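Local structure of GTP cyclohydrolase 1 type 2 homolog (Staphylococcus aureus subsp. aureus, 3LNL) at residues Glu56-Gly61 with Ile92-Asn97; Leu79-Asn82 with Ile88-Leu91; Ile127-Gln132 with Val298-Asp303; Arg271-Ser276 with Asp317-Gly322. The protein is of unknown function but binds zinc at a dinuclear centre and assembles into a toroidal homohexamer of the GTP cyclohydrolase I type 2/NIF3 family. The protein carries 2 engineered substitutions. One frame throughout, in Å; residues are numbered along the deposited sequence.

Interaction 1: Glu56-Gly61 with Ile92-Asn97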
loop_
_atom_site.group_PDB
_atom_site.type_symbol
_atom_site.label_atom_id
_atom_site.label_comp_id
_atom_site.label_asym_id
_atom_site.label_seq_id
_atom_site.Cartn_x
_atom_site.Cartn_y
_atom_site.Cartn_z
ATOM N N GLU B 56 19.348 -30.545 -26.136
ATOM C CA GLU B 56 20.003 -31.698 -25.504
ATOM C C GLU B 56 18.964 -32.781 -25.064
ATOM O O GLU B 56 19.169 -33.974 -25.278
ATOM C CB GLU B 56 20.859 -31.208 -24.314
ATOM C CG GLU B 56 21.562 -32.294 -23.443
ATOM C CD GLU B 56 22.190 -31.689 -22.193
ATOM O OE1 GLU B 56 23.085 -32.319 -21.676
ATOM O OE2 GLU B 56 21.798 -30.577 -21.702
ATOM N N ALA B 57 17.842 -32.367 -24.504
ATOM C CA ALA B 57 16.763 -33.328 -24.139
ATOM C C ALA B 57 16.245 -34.044 -25.368
ATOM O O ALA B 57 16.123 -35.267 -25.363
ATOM C CB ALA B 57 15.620 -32.637 -23.408
ATOM N N ILE B 58 15.971 -33.283 -26.427
ATOM C CA ILE B 58 15.495 -33.861 -27.666
ATOM C C ILE B 58 16.492 -34.885 -28.183
ATOM O O ILE B 58 16.122 -35.982 -28.607
ATOM C CB ILE B 58 15.242 -32.786 -28.725
ATOM C CG1 ILE B 58 14.057 -31.900 -28.288
ATOM C CG2 ILE B 58 15.042 -33.413 -30.164
ATOM C CD1 ILE B 58 13.912 -30.565 -29.080
ATOM N N GLU B 59 17.763 -34.506 -28.154
ATOM C CA GLU B 59 18.795 -35.309 -28.755
ATOM C C GLU B 59 18.907 -36.623 -27.989
ATOM O O GLU B 59 19.180 -37.660 -28.584
ATOM C CB GLU B 59 20.138 -34.522 -28.786
ATOM C CG GLU B 59 21.211 -35.192 -29.529
ATOM C CD GLU B 59 21.833 -36.351 -28.763
ATOM O OE1 GLU B 59 22.009 -36.228 -27.518
ATOM O OE2 GLU B 59 22.178 -37.376 -29.413
ATOM N N LYS B 60 18.675 -36.581 -26.675
ATOM C CA LYS B 60 18.788 -37.779 -25.832
ATOM C C LYS B 60 17.544 -38.611 -25.757
ATOM O O LYS B 60 17.555 -39.680 -25.160
ATOM C CB LYS B 60 19.205 -37.392 -24.404
ATOM C CG LYS B 60 20.607 -36.867 -24.321
ATOM C CD LYS B 60 20.923 -36.392 -22.931
ATOM C CE LYS B 60 22.367 -35.955 -22.775
ATOM N NZ LYS B 60 23.193 -37.155 -22.971
ATOM N N GLY B 61 16.463 -38.131 -26.338
ATOM C CA GLY B 61 15.184 -38.818 -26.238
ATOM C C GLY B 61 14.505 -38.679 -24.883
ATOM O O GLY B 61 13.662 -39.487 -24.530
ATOM N N ILE B 92 6.982 -27.110 -26.241
ATOM C CA ILE B 92 5.640 -27.509 -26.570
ATOM C C ILE B 92 5.603 -28.275 -27.882
ATOM O O ILE B 92 4.947 -29.307 -28.015
ATOM C CB ILE B 92 4.680 -26.288 -26.572
ATOM C CG1 ILE B 92 4.555 -25.766 -25.139
ATOM C CG2 ILE B 92 3.302 -26.696 -27.118
ATOM C CD1 ILE B 92 3.872 -24.339 -24.991
ATOM N N GLN B 93 6.332 -27.795 -28.849
ATOM C CA GLN B 93 6.257 -28.400 -30.126
ATOM C C GLN B 93 6.879 -29.806 -30.136
ATOM O O GLN B 93 6.451 -30.640 -30.928
ATOM C CB GLN B 93 6.916 -27.492 -31.161
ATOM C CG GLN B 93 5.963 -26.360 -31.492
ATOM C CD GLN B 93 6.390 -25.522 -32.630
ATOM O OE1 GLN B 93 7.565 -25.175 -32.729
ATOM N NE2 GLN B 93 5.410 -25.092 -33.468
ATOM N N HIS B 94 7.838 -30.046 -29.240
ATOM C CA HIS B 94 8.448 -31.364 -29.092
ATOM C C HIS B 94 7.886 -32.190 -27.949
ATOM O O HIS B 94 8.482 -33.198 -27.582
ATOM C CB HIS B 94 9.956 -31.202 -28.930
ATOM C CG HIS B 94 10.627 -30.755 -30.191
ATOM N ND1 HIS B 94 11.190 -31.650 -31.086
ATOM C CD2 HIS B 94 10.751 -29.523 -30.753
ATOM C CE1 HIS B 94 11.661 -30.980 -32.124
ATOM N NE2 HIS B 94 11.395 -29.692 -31.959
ATOM N N ASP B 95 6.755 -31.764 -27.378
ATOM C CA ASP B 95 6.147 -32.485 -26.258
ATOM C C ASP B 95 7.143 -32.759 -25.123
ATOM O O ASP B 95 7.200 -33.855 -24.578
ATOM C CB ASP B 95 5.506 -33.774 -26.769
ATOM C CG ASP B 95 4.312 -33.487 -27.680
ATOM O OD1 ASP B 95 4.428 -33.726 -28.863
ATOM O OD2 ASP B 95 3.297 -32.968 -27.203
ATOM N N ILE B 96 7.928 -31.732 -24.782
ATOM C CA ILE B 96 8.806 -31.777 -23.655
ATOM C C ILE B 96 8.124 -31.069 -22.481
ATOM O O ILE B 96 7.537 -29.964 -22.603
ATOM C CB ILE B 96 10.156 -31.083 -23.923
ATOM C CG1 ILE B 96 10.790 -31.532 -25.252
ATOM C CG2 ILE B 96 11.104 -31.316 -22.729
ATOM C CD1 ILE B 96 11.327 -32.899 -25.290
ATOM N N ASN B 97 8.179 -31.730 -21.341
ATOM C CA ASN B 97 7.636 -31.234 -20.123
ATOM C C ASN B 97 8.736 -30.594 -19.268
ATOM O O ASN B 97 9.824 -31.150 -19.138
ATOM C CB ASN B 97 7.025 -32.396 -19.336
ATOM C CG ASN B 97 6.073 -33.206 -20.145
ATOM O OD1 ASN B 97 4.952 -32.776 -20.376
ATOM N ND2 ASN B 97 6.509 -34.396 -20.587
#
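The C-terminal ends of two neighbouring helices of the N-terminal NIF3 domain, 51-60 and 83-93, meet here through a CH-pi contact between Ile58 and His94. Methyl CD1 of Ile58 stands almost on the normal through the middle of the imidazole, 12° off it, with CD1 3.5 Å from the centroid of the His94 ring. All five ring atoms therefore lie at similar distances from that one carbon, the closest being CG of His94, at 3.5 Å from CD1 of Ile58. In the isoleucine CG1 runs anti to the carbonyl carbon (chi1 -67°), which points CD1 at the ring; the two side chains cross at about a right angle. A second, apolar contact lies beside it: CG1 of Ile58 is 4.2 Å from CD1 of Ile96, a buried residue that also rests on Ile65 of strand 64-67. Lys90, one turn before His94, packs against Ile58 as well.

Both helices finish in the same way. Gly61, with positive phi, closes the first, and Asp95, also at positive phi, is the C-prime residue of the second, its N bonded to Ile92 O. Beyond it the chain enters strand 97-100, so the contact joins two Schellman-terminated helices that pack on a largely parallel alpha/beta sheet.

Interaction 2: Leu79-Asn82 with Ile88-Leu91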
loop_
_atom_site.group_PDB
_atom_site.type_symbol
_atom_site.label_atom_id
_atom_site.label_comp_id
_atom_site.label_asym_id
_atom_site.label_seq_id
_atom_site.Cartn_x
_atom_site.Cartn_y
_atom_site.Cartn_z
ATOM N N LEU B 79 3.947 -15.532 -26.793
ATOM C CA LEU B 79 4.742 -16.721 -27.116
ATOM C C LEU B 79 5.096 -16.662 -28.605
ATOM O O LEU B 79 4.445 -17.265 -29.468
ATOM C CB LEU B 79 3.951 -17.971 -26.760
ATOM C CG LEU B 79 3.675 -18.084 -25.258
ATOM C CD1 LEU B 79 2.570 -19.103 -24.942
ATOM C CD2 LEU B 79 5.010 -18.446 -24.562
ATOM N N LYS B 80 6.073 -15.810 -28.889
ATOM C CA LYS B 80 6.541 -15.567 -30.250
ATOM C C LYS B 80 7.870 -16.298 -30.475
ATOM O O LYS B 80 8.491 -16.783 -29.509
ATOM C CB LYS B 80 6.771 -14.081 -30.463
ATOM C CG LYS B 80 5.506 -13.272 -30.505
ATOM C CD LYS B 80 5.783 -11.806 -30.710
ATOM C CE LYS B 80 6.439 -11.156 -29.494
ATOM N NZ LYS B 80 6.371 -9.660 -29.735
ATOM N N ALA B 81 8.302 -16.355 -31.731
ATOM C CA ALA B 81 9.486 -17.086 -32.123
ATOM C C ALA B 81 10.740 -16.271 -31.829
ATOM O O ALA B 81 11.539 -16.009 -32.724
ATOM C CB ALA B 81 9.425 -17.437 -33.611
ATOM N N ASN B 82 10.892 -15.828 -30.599
ATOM C CA ASN B 82 12.083 -15.118 -30.191
ATOM C C ASN B 82 12.156 -15.096 -28.684
ATOM O O ASN B 82 11.173 -15.365 -27.969
ATOM C CB ASN B 82 12.167 -13.714 -30.795
ATOM C CG ASN B 82 11.304 -12.666 -30.103
ATOM O OD1 ASN B 82 11.623 -12.172 -28.994
ATOM N ND2 ASN B 82 10.307 -12.167 -30.841
ATOM N N ILE B 88 10.016 -21.778 -25.074
ATOM C CA ILE B 88 8.767 -22.317 -24.576
ATOM C C ILE B 88 8.059 -23.037 -25.731
ATOM O O ILE B 88 7.506 -24.138 -25.563
ATOM C CB ILE B 88 7.899 -21.182 -23.994
ATOM C CG1 ILE B 88 8.524 -20.597 -22.719
ATOM C CG2 ILE B 88 6.451 -21.675 -23.747
ATOM C CD1 ILE B 88 7.903 -19.173 -22.329
ATOM N N ARG B 89 8.036 -22.389 -26.903
ATOM C CA ARG B 89 7.457 -22.986 -28.117
ATOM C C ARG B 89 8.161 -24.296 -28.513
ATOM O O ARG B 89 7.515 -25.247 -28.913
ATOM C CB ARG B 89 7.470 -22.007 -29.306
ATOM C CG ARG B 89 6.603 -20.735 -29.081
ATOM C CD ARG B 89 6.892 -19.625 -30.068
ATOM N NE ARG B 89 6.708 -20.098 -31.434
ATOM C CZ ARG B 89 5.542 -20.222 -32.058
ATOM N NH1 ARG B 89 4.375 -19.798 -31.519
ATOM N NH2 ARG B 89 5.531 -20.702 -33.270
ATOM N N LYS B 90 9.477 -24.342 -28.384
ATOM C CA LYS B 90 10.189 -25.548 -28.729
ATOM C C LYS B 90 9.818 -26.701 -27.787
ATOM O O LYS B 90 9.647 -27.820 -28.255
ATOM C CB LYS B 90 11.706 -25.301 -28.790
ATOM C CG LYS B 90 12.500 -26.537 -29.358
ATOM C CD LYS B 90 13.641 -26.121 -30.256
ATOM C CE LYS B 90 14.222 -27.240 -31.104
ATOM N NZ LYS B 90 15.525 -26.706 -31.620
ATOM N N LEU B 91 9.666 -26.419 -26.490
ATOM C CA LEU B 91 9.242 -27.436 -25.491
ATOM C C LEU B 91 7.908 -28.017 -25.928
ATOM O O LEU B 91 7.724 -29.230 -26.012
ATOM C CB LEU B 91 9.120 -26.813 -24.072
ATOM C CG LEU B 91 10.456 -26.461 -23.422
ATOM C CD1 LEU B 91 10.355 -25.436 -22.233
ATOM C CD2 LEU B 91 11.170 -27.768 -22.992
#
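An arginine laid against a neighbouring backbone sets this contact apart: the side chain of Arg89 lies along the main chain of Leu79, Lys80 and Ala81. Its NH1 donates to Leu79 O at 3.3 Å, a long bond with an N-H...O angle of 144°. Neither partner is aligned with the other, since the donor is tilted 33° from the carbonyl plane and the oxygen is tilted from the guanidinium plane. The methylenes come just as near, CD of Arg89 lying 3.3 Å from Lys80 O. A bend at chi3 (57°) swings the guanidinium round after CD, bringing NH1 to the Leu79 carbonyl while NE passes Ala81, whose CB is 4.4 Å from NE of Arg89. Ala81 itself is the centre of an inverse gamma turn, which leads the chain from the short, weakly bonded strand 79-80 to helix 83-93.

Beside this polar strip is an apolar one. CD2 of Leu79 fits between two branches of Ile88, 3.6 Å from CG2 and 3.7 Å from CD1 of Ile88, and the two side chains cross at about a right angle. The same leucine and isoleucine also pack on Ile88 and Leu79 of a second subunit, where strand 79-80 pairs in a parallel beta ladder.

The bond from buried Arg89 to Leu79 O is long and skewed, which suggests that its polar contribution is modest and that packing of the arginine methylenes and of Leu79 on Ile88 carries much of the contact.

Interaction 3: Ile127-Gln132 with Val298-Asp303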
loop_
_atom_site.group_PDB
_atom_site.type_symbol
_atom_site.label_atom_id
_atom_site.label_comp_id
_atom_site.label_asym_id
_atom_site.label_seq_id
_atom_site.Cartn_x
_atom_site.Cartn_y
_atom_site.Cartn_z
ATOM N N ILE B 127 20.688 -26.717 8.285
ATOM C CA ILE B 127 19.775 -25.746 7.777
ATOM C C ILE B 127 19.715 -24.579 8.749
ATOM O O ILE B 127 19.714 -24.783 9.971
ATOM C CB ILE B 127 18.345 -26.345 7.570
ATOM C CG1 ILE B 127 18.360 -27.305 6.370
ATOM C CG2 ILE B 127 17.293 -25.215 7.369
ATOM C CD1 ILE B 127 18.513 -26.605 4.962
ATOM N N ILE B 128 19.651 -23.366 8.188
ATOM C CA ILE B 128 19.392 -22.144 8.974
ATOM C C ILE B 128 18.188 -21.399 8.388
ATOM O O ILE B 128 17.621 -21.784 7.329
ATOM C CB ILE B 128 20.658 -21.196 9.064
ATOM C CG1 ILE B 128 21.136 -20.830 7.678
ATOM C CG2 ILE B 128 21.756 -21.837 9.941
ATOM C CD1 ILE B 128 22.261 -19.828 7.640
ATOM N N ASN B 129 17.789 -20.336 9.079
ATOM C CA ASN B 129 16.612 -19.542 8.691
ATOM C C ASN B 129 15.342 -20.403 8.588
ATOM O O ASN B 129 14.535 -20.259 7.662
ATOM C CB ASN B 129 16.874 -18.755 7.389
ATOM C CG ASN B 129 18.036 -17.762 7.525
ATOM O OD1 ASN B 129 18.099 -17.044 8.493
ATOM N ND2 ASN B 129 18.996 -17.797 6.613
ATOM N N ASN B 130 15.154 -21.302 9.537
ATOM C CA ASN B 130 14.070 -22.287 9.445
ATOM C C ASN B 130 12.684 -21.709 9.327
ATOM O O ASN B 130 12.352 -20.757 10.022
ATOM C CB ASN B 130 14.090 -23.249 10.631
ATOM C CG ASN B 130 15.410 -23.897 10.779
ATOM O OD1 ASN B 130 16.394 -23.193 10.854
ATOM N ND2 ASN B 130 15.470 -25.224 10.688
ATOM N N GLN B 131 11.868 -22.323 8.459
ATOM C CA GLN B 131 10.457 -21.978 8.359
ATOM C C GLN B 131 9.762 -22.364 9.703
ATOM O O GLN B 131 10.381 -23.033 10.559
ATOM C CB GLN B 131 9.816 -22.680 7.136
ATOM C CG GLN B 131 10.544 -22.394 5.841
ATOM C CD GLN B 131 9.881 -22.997 4.598
ATOM O OE1 GLN B 131 8.994 -23.859 4.700
ATOM N NE2 GLN B 131 10.300 -22.512 3.409
ATOM N N GLN B 132 8.542 -21.873 9.907
ATOM C CA GLN B 132 7.698 -22.280 11.045
ATOM C C GLN B 132 6.462 -22.925 10.458
ATOM O O GLN B 132 5.841 -22.381 9.558
ATOM C CB GLN B 132 7.299 -21.105 11.953
ATOM C CG GLN B 132 8.461 -20.491 12.747
ATOM C CD GLN B 132 8.900 -21.333 13.951
ATOM O OE1 GLN B 132 8.075 -21.912 14.668
ATOM N NE2 GLN B 132 10.207 -21.402 14.173
ATOM N N VAL B 298 25.769 -13.498 10.410
ATOM C CA VAL B 298 26.775 -13.186 11.435
ATOM C C VAL B 298 26.178 -13.320 12.840
ATOM O O VAL B 298 26.802 -13.905 13.712
ATOM C CB VAL B 298 27.472 -11.853 11.166
ATOM C CG1 VAL B 298 28.327 -11.431 12.406
ATOM C CG2 VAL B 298 28.293 -11.994 9.899
ATOM N N GLN B 299 24.951 -12.837 13.046
ATOM C CA GLN B 299 24.279 -13.008 14.343
ATOM C C GLN B 299 24.134 -14.525 14.651
ATOM O O GLN B 299 24.179 -14.918 15.786
ATOM C CB GLN B 299 22.849 -12.422 14.375
ATOM C CG GLN B 299 22.600 -10.916 14.142
ATOM C CD GLN B 299 21.194 -10.604 13.443
ATOM O OE1 GLN B 299 20.193 -11.338 13.626
ATOM N NE2 GLN B 299 21.154 -9.530 12.608
ATOM N N GLN B 300 23.921 -15.352 13.633
ATOM C CA GLN B 300 23.742 -16.801 13.813
ATOM C C GLN B 300 25.115 -17.513 14.060
ATOM O O GLN B 300 25.150 -18.703 14.292
ATOM C CB GLN B 300 22.996 -17.385 12.594
ATOM C CG GLN B 300 21.454 -17.000 12.448
ATOM C CD GLN B 300 20.872 -17.034 10.983
ATOM O OE1 GLN B 300 21.604 -16.976 9.953
ATOM N NE2 GLN B 300 19.553 -17.141 10.896
ATOM N N GLY B 301 26.241 -16.782 14.011
ATOM C CA GLY B 301 27.581 -17.351 14.279
ATOM C C GLY B 301 28.511 -17.506 13.067
ATOM O O GLY B 301 29.633 -18.004 13.183
ATOM N N ALA B 302 28.084 -17.075 11.889
ATOM C CA ALA B 302 28.949 -17.173 10.716
ATOM C C ALA B 302 30.173 -16.280 10.804
ATOM O O ALA B 302 30.069 -15.160 11.226
ATOM C CB ALA B 302 28.166 -16.847 9.449
ATOM N N ASP B 303 31.326 -16.789 10.409
ATOM C CA ASP B 303 32.526 -15.971 10.144
ATOM C C ASP B 303 32.564 -15.355 8.747
ATOM O O ASP B 303 33.297 -14.373 8.523
ATOM C CB ASP B 303 33.806 -16.810 10.342
ATOM C CG ASP B 303 33.913 -17.387 11.765
ATOM O OD1 ASP B 303 33.542 -16.674 12.726
ATOM O OD2 ASP B 303 34.330 -18.566 11.895
HETATM O O HOH W 1 21.071 -15.695 7.434
#
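The backbones stay well apart, the nearest alpha carbons being those of Ile128 and Gln300 at 8.4 Å, and Asn129 adopts a left-handed conformation where the chain passes from one part of strand 125-142 to the next. Gln300 spans the distance, its chain extended beyond CG. Its NE2 donates to OD1 of Asn129 at 2.8 Å with a nearly straight N-H...O angle of 170°. The bond is lopsided: the acceptor lies in the amide plane of Gln300, whereas the donor stands above the carbonyl plane of Asn129, and the two amides are turned 43° against each other. Water 1 joins the other ends of the two groups, accepting from ND2 of Asn129 at 3.1 Å and lying 2.9 Å from OE1 of Gln300, to which it can donate.

Strand 125-142 runs out into the PII-like middle domain, while Gln300 stands at the C-terminal end of helix 294-299 in the C-terminal NIF3 domain, just before the Schellman glycine Gly301; the amide pair thus bridges the root of the inserted domain and a helix end. Asn129 is gripped further, through ND2 to Leu242 O and through OD1 to NE2 of Gln296. A methyl adds van der Waals contact, CD1 of Ile128 lying 3.7 Å from OE1 of Gln300. Both of those side chains also pack on Met245 of strand 240-253. The side chain of Asn129 lies about 13 Å from a bound zinc ion.

Interaction 4: Arg271-Ser276 with Asp317-Gly322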
loop_
_atom_site.group_PDB
_atom_site.type_symbol
_atom_site.label_atom_id
_atom_site.label_comp_id
_atom_site.label_asym_id
_atom_site.label_seq_id
_atom_site.Cartn_x
_atom_site.Cartn_y
_atom_site.Cartn_z
ATOM N N ARG B 271 35.449 -13.300 -5.716
ATOM C CA ARG B 271 35.821 -12.103 -4.972
ATOM C C ARG B 271 35.308 -12.168 -3.537
ATOM O O ARG B 271 34.237 -12.766 -3.236
ATOM C CB ARG B 271 35.314 -10.827 -5.689
ATOM C CG ARG B 271 33.847 -10.796 -5.952
ATOM C CD ARG B 271 33.456 -9.749 -6.999
ATOM N NE ARG B 271 32.015 -9.817 -7.302
ATOM C CZ ARG B 271 31.400 -9.075 -8.219
ATOM N NH1 ARG B 271 32.083 -8.207 -8.956
ATOM N NH2 ARG B 271 30.077 -9.167 -8.385
ATOM N N PHE B 272 36.085 -11.580 -2.628
ATOM C CA PHE B 272 35.737 -11.623 -1.252
ATOM C C PHE B 272 35.840 -10.262 -0.631
ATOM O O PHE B 272 36.442 -9.359 -1.182
ATOM C CB PHE B 272 36.533 -12.682 -0.495
ATOM C CG PHE B 272 38.004 -12.418 -0.390
ATOM C CD1 PHE B 272 38.518 -11.675 0.655
ATOM C CD2 PHE B 272 38.885 -12.994 -1.288
ATOM C CE1 PHE B 272 39.886 -11.459 0.744
ATOM C CE2 PHE B 272 40.244 -12.815 -1.165
ATOM C CZ PHE B 272 40.735 -12.031 -0.161
ATOM N N VAL B 273 35.148 -10.118 0.480
ATOM C CA VAL B 273 35.134 -8.888 1.232
ATOM C C VAL B 273 35.550 -9.219 2.636
ATOM O O VAL B 273 34.917 -10.057 3.289
ATOM C CB VAL B 273 33.706 -8.242 1.252
ATOM C CG1 VAL B 273 33.687 -6.918 2.081
ATOM C CG2 VAL B 273 33.204 -7.999 -0.171
ATOM N N GLY B 274 36.593 -8.545 3.111
ATOM C CA GLY B 274 37.132 -8.749 4.479
ATOM C C GLY B 274 38.653 -8.860 4.420
ATOM O O GLY B 274 39.230 -8.965 3.331
ATOM N N GLU B 275 39.293 -8.825 5.579
ATOM C CA GLU B 275 40.748 -8.908 5.675
ATOM C C GLU B 275 41.134 -10.307 5.156
ATOM O O GLU B 275 40.518 -11.317 5.517
ATOM C CB GLU B 275 41.261 -8.697 7.144
ATOM C CG GLU B 275 40.862 -7.374 7.931
ATOM C CD GLU B 275 41.356 -7.341 9.446
ATOM O OE1 GLU B 275 41.678 -8.415 10.051
ATOM O OE2 GLU B 275 41.449 -6.229 10.044
ATOM N N SER B 276 42.112 -10.348 4.261
ATOM C CA SER B 276 42.483 -11.584 3.573
ATOM C C SER B 276 43.002 -12.663 4.539
ATOM O O SER B 276 42.843 -13.856 4.285
ATOM C CB SER B 276 43.525 -11.277 2.478
ATOM O OG SER B 276 44.670 -10.710 3.069
ATOM N N ASP B 317 29.107 -1.724 2.496
ATOM C CA ASP B 317 28.441 -1.804 3.794
ATOM C C ASP B 317 29.000 -2.959 4.641
ATOM O O ASP B 317 29.380 -2.757 5.829
ATOM C CB ASP B 317 26.922 -1.990 3.618
ATOM C CG ASP B 317 26.273 -0.761 3.032
ATOM O OD1 ASP B 317 26.962 0.256 2.898
ATOM O OD2 ASP B 317 25.096 -0.810 2.668
ATOM N N ALA B 318 29.048 -4.147 4.048
ATOM C CA ALA B 318 29.590 -5.330 4.739
ATOM C C ALA B 318 31.025 -5.089 5.254
ATOM O O ALA B 318 31.315 -5.335 6.429
ATOM C CB ALA B 318 29.537 -6.571 3.823
ATOM N N LYS B 319 31.877 -4.525 4.392
ATOM C CA LYS B 319 33.262 -4.240 4.761
ATOM C C LYS B 319 33.327 -3.320 5.995
ATOM O O LYS B 319 34.022 -3.632 7.003
ATOM C CB LYS B 319 34.040 -3.610 3.602
ATOM C CG LYS B 319 35.567 -3.476 3.912
ATOM C CD LYS B 319 36.430 -3.417 2.644
ATOM C CE LYS B 319 37.934 -3.245 2.980
ATOM N NZ LYS B 319 38.547 -4.596 3.313
ATOM N N ILE B 320 32.609 -2.212 5.941
ATOM C CA ILE B 320 32.686 -1.258 7.037
ATOM C C ILE B 320 32.139 -1.846 8.343
ATOM O O ILE B 320 32.609 -1.531 9.422
ATOM C CB ILE B 320 32.022 0.092 6.674
ATOM C CG1 ILE B 320 32.679 1.216 7.537
ATOM C CG2 ILE B 320 30.539 0.068 6.940
ATOM C CD1 ILE B 320 32.325 2.649 7.137
ATOM N N HIS B 321 31.165 -2.747 8.251
ATOM C CA HIS B 321 30.633 -3.375 9.442
ATOM C C HIS B 321 31.374 -4.656 9.850
ATOM O O HIS B 321 31.009 -5.284 10.805
ATOM C CB HIS B 321 29.155 -3.684 9.248
ATOM C CG HIS B 321 28.297 -2.466 9.101
ATOM N ND1 HIS B 321 28.191 -1.502 10.085
ATOM C CD2 HIS B 321 27.517 -2.057 8.079
ATOM C CE1 HIS B 321 27.397 -0.538 9.654
ATOM N NE2 HIS B 321 26.978 -0.853 8.437
ATOM N N GLY B 322 32.434 -5.021 9.144
ATOM C CA GLY B 322 33.178 -6.212 9.472
ATOM C C GLY B 322 32.484 -7.504 9.094
ATOM O O GLY B 322 32.841 -8.560 9.620
HETATM O O HOH W 2 37.764 -6.513 1.355
#
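Val273 and Lys319 meet at a slant, the branched end of the valine against the root of the lysine, and the rest of the lysine then runs past it toward Gly274. CG1 of Val273, anti to the backbone N (chi1 179°), is the branch that touches: it lies 3.7 Å from CB of Lys319 and 3.8 Å from N of Lys319, so it rests against the helix surface itself. From CB the lysine chain leaves in nearly extended form until a bend at chi4 (82°) turns the ammonium group toward the loop after strand 271-273. NZ of Lys319 stops 4.4 Å from C of Gly274, and the polar link is made through a water instead. Water 2 accepts from NZ of Lys319 at 2.8 Å and from the backbone N of Gly274 at 2.9 Å, so that one water links the ammonium group to a backbone N-H. Gly274 takes a backbone conformation suited to glycine.

The backbones are closest at this point, with the alpha carbons of Gly274 and Lys319 5.9 Å apart. Val273 and Ala318 both pack on Leu325 of strand 325-327, the antiparallel partner of strand 271-273, while Phe272 packs on helix 254-264. Helix 312-321 packs beside the end of strand 271-273, and the sheet runs on beyond that strand through an antiparallel strand of a fourth subunit.

How the interactions relate
The four contacts form two groups, one in the N-terminal NIF3 domain and one around the large mixed sheet. Interactions 1 and 2 share helix 83-93, with centres 13 Å apart, and interaction 2 falls within the span that interaction 1 encloses; they touch where Ile96 N approaches Leu91 O at 2.8 Å, a probable hydrogen bond, and both border the second subunit. Interactions 3 and 4 follow later, their segments alternating along the chain, with centres 19 Å apart. Between the groups, contact centres are about 40 to 45 Å apart. Interaction 3 sits where the PII-like domain leaves and touches a third subunit through Gln132; 1, 2 and 4 lie beside subunit interfaces of the hexamer.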